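Local coordinates for MutT/NUDIX family protein (Bacillus thuringiensis str. Al Hakam, PDB 3ID9) that probably hydrolyses a nucleoside diphosphate linked to another moiety, the reaction common to Nudix hydrolases, at residues Gln23-Leu37 against Leu50-Ala64. Numbering follows the deposited sequence.
Sequences QVRVTGILIEDEKVL and LPGGRVENGETLEEA
V26 and G53 face each other as a hydrogen-bonded antiparallel pair, V26 N giving to G53 O and G53 N returning the bond to V26 O at 3.0 Å. Around this pair, strand 23-32 grips the 50-55 backbone at two further points: G28 N donates almost straight to P51 O (2.8 Å, 174°), and V55 N does likewise to V24 O. A water extends the ladder between V24 N and V55 O. In the non-hydrogen-bonded pairs flanking V26, T27 CA comes within 4.1 Å of G52 CA.

R25 illustrates how a long side chain can reach across to the neighbouring strand. Its CB and CG pass G53 O, the chain then runs extended from CG to NE, and a turn at the last torsion (chi4 -72°) brings the guanidinium close to the G53-R54 peptide. There CZ and NH2 meet R54 CG, which lies over one face, offset toward the rim, while NH1 sits beside R54 N as a second donor, without a bond. The two guanidinium planes stand 69° apart. Q23 NE2 packs on the same R54 CG at 3.6 Å.

V24 and V26 instead touch helix 61-72 through their methyl groups. V24 CG1 meets L61 CD2 at 3.6 Å and also V55 CG2; V26 CG1 crosses V55 CG2, and its CG2 nears A64 CB. At the other end, L50 CD2 fits against V36 CG1.

At the start of the helix T60 N donates to E63 OE1, the surer half of a capping box whose return bond, E63 N to T60 OG1, is less certain, and E59 forms a salt bridge with R67. Strand, loop and helix, with the sequence GRVENGETLEEAMIREMREETG, compose the Nudix box, its first strand paired antiparallel with strand 23-32 in the mixed sheet of the Nudix fold.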
# COMPACT_ATOMS: atom_id res chain seq x y z
N GLN B 23 7.32 1.47 12.76
CA GLN B 23 7.72 0.08 12.59
C GLN B 23 6.90 -0.45 11.43
O GLN B 23 5.67 -0.38 11.44
CB GLN B 23 7.42 -0.74 13.85
CG GLN B 23 7.63 -2.23 13.64
CD GLN B 23 7.30 -3.06 14.88
OE1 GLN B 23 6.17 -3.04 15.38
NE2 GLN B 23 8.29 -3.80 15.37
N VAL B 24 7.58 -0.98 10.42
CA VAL B 24 6.89 -1.51 9.25
C VAL B 24 7.01 -3.03 9.15
O VAL B 24 8.10 -3.59 9.27
CB VAL B 24 7.43 -0.89 7.96
CG1 VAL B 24 6.56 -1.30 6.79
CG2 VAL B 24 7.46 0.62 8.09
N ARG B 25 5.88 -3.69 8.91
CA ARG B 25 5.84 -5.14 8.78
C ARG B 25 5.23 -5.59 7.47
O ARG B 25 4.20 -5.07 7.04
CB ARG B 25 5.07 -5.75 9.95
CG ARG B 25 5.87 -5.75 11.22
CD ARG B 25 5.11 -6.25 12.43
NE ARG B 25 6.05 -6.34 13.54
CZ ARG B 25 7.01 -7.26 13.63
NH1 ARG B 25 7.13 -8.19 12.69
NH2 ARG B 25 7.86 -7.23 14.65
N VAL B 26 5.89 -6.56 6.85
CA VAL B 26 5.43 -7.13 5.59
C VAL B 26 4.98 -8.56 5.83
O VAL B 26 5.50 -9.25 6.70
CB VAL B 26 6.54 -7.14 4.52
CG1 VAL B 26 6.84 -5.73 4.08
CG2 VAL B 26 7.80 -7.79 5.08
N THR B 27 3.99 -9.00 5.06
CA THR B 27 3.47 -10.35 5.18
C THR B 27 3.32 -10.88 3.77
O THR B 27 2.89 -10.16 2.87
CB THR B 27 2.09 -10.38 5.88
OG1 THR B 27 2.27 -10.13 7.28
CG2 THR B 27 1.40 -11.72 5.68
N GLY B 28 3.70 -12.15 3.58
CA GLY B 28 3.61 -12.73 2.26
C GLY B 28 2.48 -13.73 2.11
O GLY B 28 2.20 -14.52 3.00
N ILE B 29 1.83 -13.68 0.95
CA ILE B 29 0.75 -14.59 0.65
C ILE B 29 1.05 -15.20 -0.71
O ILE B 29 0.80 -14.59 -1.76
CB ILE B 29 -0.61 -13.87 0.67
CG1 ILE B 29 -0.95 -13.52 2.12
CG2 ILE B 29 -1.69 -14.75 0.06
CD1 ILE B 29 -2.34 -12.99 2.34
N LEU B 30 1.61 -16.40 -0.67
CA LEU B 30 1.99 -17.14 -1.86
C LEU B 30 0.97 -18.25 -2.05
O LEU B 30 0.94 -19.23 -1.30
CB LEU B 30 3.40 -17.72 -1.68
CG LEU B 30 4.16 -18.21 -2.92
CD1 LEU B 30 5.54 -18.70 -2.50
CD2 LEU B 30 3.40 -19.33 -3.63
N ILE B 31 0.12 -18.07 -3.06
CA ILE B 31 -0.93 -19.02 -3.38
C ILE B 31 -0.61 -19.83 -4.63
O ILE B 31 -0.18 -19.28 -5.64
CB ILE B 31 -2.26 -18.28 -3.62
CG1 ILE B 31 -2.64 -17.49 -2.37
CG2 ILE B 31 -3.35 -19.27 -3.99
CD1 ILE B 31 -3.75 -16.47 -2.61
N GLU B 32 -0.82 -21.13 -4.53
CA GLU B 32 -0.61 -22.06 -5.64
C GLU B 32 -1.63 -23.17 -5.47
O GLU B 32 -1.78 -23.74 -4.39
CB GLU B 32 0.82 -22.62 -5.62
CG GLU B 32 1.88 -21.66 -6.15
CD GLU B 32 3.26 -22.29 -6.27
OE1 GLU B 32 3.35 -23.53 -6.30
OE2 GLU B 32 4.26 -21.54 -6.35
N ASP B 33 -2.36 -23.45 -6.55
CA ASP B 33 -3.40 -24.47 -6.54
C ASP B 33 -4.38 -24.25 -5.40
O ASP B 33 -4.73 -25.18 -4.67
CB ASP B 33 -2.79 -25.87 -6.40
CG ASP B 33 -1.65 -26.10 -7.37
OD1 ASP B 33 -1.82 -25.80 -8.57
OD2 ASP B 33 -0.59 -26.60 -6.92
N GLU B 34 -4.83 -23.01 -5.25
CA GLU B 34 -5.78 -22.64 -4.21
C GLU B 34 -5.32 -22.93 -2.79
O GLU B 34 -6.13 -23.10 -1.88
CB GLU B 34 -7.12 -23.35 -4.46
CG GLU B 34 -7.77 -22.99 -5.79
CD GLU B 34 -8.98 -23.88 -6.09
OE1 GLU B 34 -8.80 -25.12 -6.24
OE2 GLU B 34 -10.10 -23.34 -6.17
N LYS B 35 -4.00 -22.99 -2.59
CA LYS B 35 -3.45 -23.24 -1.26
C LYS B 35 -2.53 -22.11 -0.89
O LYS B 35 -1.88 -21.52 -1.75
CB LYS B 35 -2.65 -24.54 -1.23
CG LYS B 35 -3.44 -25.79 -1.57
CD LYS B 35 -2.50 -26.97 -1.64
CE LYS B 35 -3.21 -28.23 -2.10
NZ LYS B 35 -2.25 -29.36 -2.19
N VAL B 36 -2.46 -21.80 0.40
CA VAL B 36 -1.60 -20.74 0.88
C VAL B 36 -0.41 -21.29 1.64
O VAL B 36 -0.53 -22.25 2.39
CB VAL B 36 -2.37 -19.78 1.83
CG1 VAL B 36 -1.50 -18.60 2.19
CG2 VAL B 36 -3.62 -19.29 1.15
N LEU B 37 0.75 -20.67 1.44
CA LEU B 37 1.96 -21.10 2.12
C LEU B 37 1.97 -20.66 3.58
O LEU B 37 1.95 -19.47 3.87
CB LEU B 37 3.17 -20.49 1.39
CG LEU B 37 4.65 -20.64 1.79
CD1 LEU B 37 4.82 -21.03 3.24
CD2 LEU B 37 5.29 -21.66 0.88
N LEU B 50 1.28 -17.01 8.54
CA LEU B 50 1.82 -16.45 7.31
C LEU B 50 3.26 -15.98 7.48
O LEU B 50 3.67 -15.55 8.55
CB LEU B 50 0.95 -15.29 6.84
CG LEU B 50 -0.47 -15.67 6.43
CD1 LEU B 50 -1.35 -14.42 6.36
CD2 LEU B 50 -0.42 -16.39 5.08
N PRO B 51 4.06 -16.09 6.42
CA PRO B 51 5.46 -15.66 6.51
C PRO B 51 5.52 -14.13 6.46
O PRO B 51 4.75 -13.50 5.74
CB PRO B 51 6.09 -16.31 5.29
CG PRO B 51 4.95 -16.31 4.29
CD PRO B 51 3.79 -16.76 5.14
N GLY B 52 6.43 -13.55 7.24
CA GLY B 52 6.58 -12.11 7.26
C GLY B 52 7.53 -11.67 8.35
O GLY B 52 8.15 -12.50 9.01
N GLY B 53 7.66 -10.36 8.52
CA GLY B 53 8.55 -9.85 9.54
C GLY B 53 8.76 -8.35 9.45
O GLY B 53 8.18 -7.66 8.61
N ARG B 54 9.62 -7.85 10.33
CA ARG B 54 9.95 -6.44 10.39
C ARG B 54 10.81 -5.99 9.21
O ARG B 54 11.73 -6.68 8.79
CB ARG B 54 10.71 -6.15 11.69
CG ARG B 54 10.10 -5.06 12.55
CD ARG B 54 11.18 -4.09 13.02
NE ARG B 54 12.44 -4.78 13.30
CZ ARG B 54 13.64 -4.21 13.20
NH1 ARG B 54 13.74 -2.93 12.84
NH2 ARG B 54 14.74 -4.91 13.45
N VAL B 55 10.49 -4.81 8.68
CA VAL B 55 11.27 -4.25 7.60
C VAL B 55 12.46 -3.59 8.31
O VAL B 55 12.28 -2.68 9.11
CB VAL B 55 10.46 -3.21 6.81
CG1 VAL B 55 11.33 -2.51 5.78
CG2 VAL B 55 9.28 -3.90 6.14
N GLU B 56 13.67 -4.08 8.04
CA GLU B 56 14.86 -3.54 8.68
C GLU B 56 15.35 -2.23 8.07
O GLU B 56 15.23 -2.00 6.86
CB GLU B 56 15.98 -4.59 8.67
CG GLU B 56 15.53 -5.92 9.24
CD GLU B 56 16.64 -6.95 9.32
OE1 GLU B 56 17.42 -7.09 8.35
OE2 GLU B 56 16.73 -7.63 10.37
N ASN B 57 15.91 -1.37 8.92
CA ASN B 57 16.40 -0.07 8.49
C ASN B 57 17.18 -0.08 7.18
O ASN B 57 18.15 -0.83 7.01
CB ASN B 57 17.25 0.55 9.61
CG ASN B 57 17.62 1.99 9.32
OD1 ASN B 57 18.49 2.27 8.49
ND2 ASN B 57 16.95 2.92 10.00
N GLY B 58 16.75 0.76 6.25
CA GLY B 58 17.41 0.84 4.96
C GLY B 58 16.88 -0.10 3.90
O GLY B 58 17.29 -0.03 2.74
N GLU B 59 15.96 -0.98 4.27
CA GLU B 59 15.40 -1.92 3.30
C GLU B 59 14.13 -1.37 2.69
O GLU B 59 13.42 -0.60 3.33
CB GLU B 59 15.05 -3.26 3.95
CG GLU B 59 16.18 -4.07 4.54
CD GLU B 59 15.68 -5.40 5.07
OE1 GLU B 59 14.73 -5.40 5.88
OE2 GLU B 59 16.23 -6.46 4.67
N THR B 60 13.86 -1.76 1.46
CA THR B 60 12.62 -1.36 0.81
C THR B 60 11.65 -2.46 1.26
O THR B 60 12.09 -3.54 1.66
CB THR B 60 12.72 -1.41 -0.72
OG1 THR B 60 13.12 -2.72 -1.13
CG2 THR B 60 13.73 -0.39 -1.21
N LEU B 61 10.35 -2.19 1.20
CA LEU B 61 9.39 -3.21 1.60
C LEU B 61 9.71 -4.50 0.85
O LEU B 61 9.63 -5.59 1.42
CB LEU B 61 7.96 -2.78 1.26
CG LEU B 61 7.45 -1.49 1.89
CD1 LEU B 61 6.01 -1.28 1.50
CD2 LEU B 61 7.59 -1.55 3.40
N GLU B 62 10.08 -4.36 -0.41
CA GLU B 62 10.41 -5.50 -1.26
C GLU B 62 11.61 -6.30 -0.75
O GLU B 62 11.55 -7.53 -0.64
CB GLU B 62 10.68 -5.01 -2.68
CG GLU B 62 10.86 -6.13 -3.68
CD GLU B 62 11.18 -5.63 -5.07
OE1 GLU B 62 11.29 -6.47 -5.99
OE2 GLU B 62 11.31 -4.40 -5.25
N GLU B 63 12.70 -5.61 -0.45
CA GLU B 63 13.89 -6.30 0.03
C GLU B 63 13.59 -7.11 1.29
O GLU B 63 14.10 -8.22 1.46
CB GLU B 63 15.01 -5.28 0.30
CG GLU B 63 15.37 -4.45 -0.92
CD GLU B 63 16.42 -3.39 -0.63
OE1 GLU B 63 16.26 -2.63 0.36
OE2 GLU B 63 17.41 -3.32 -1.39
N ALA B 64 12.75 -6.56 2.16
CA ALA B 64 12.38 -7.23 3.40
C ALA B 64 11.50 -8.45 3.12
O ALA B 64 11.68 -9.50 3.73
CB ALA B 64 11.65 -6.26 4.32
O HOH W 1 10.48 -1.17 10.58
O HOH W 2 4.05 -12.23 9.21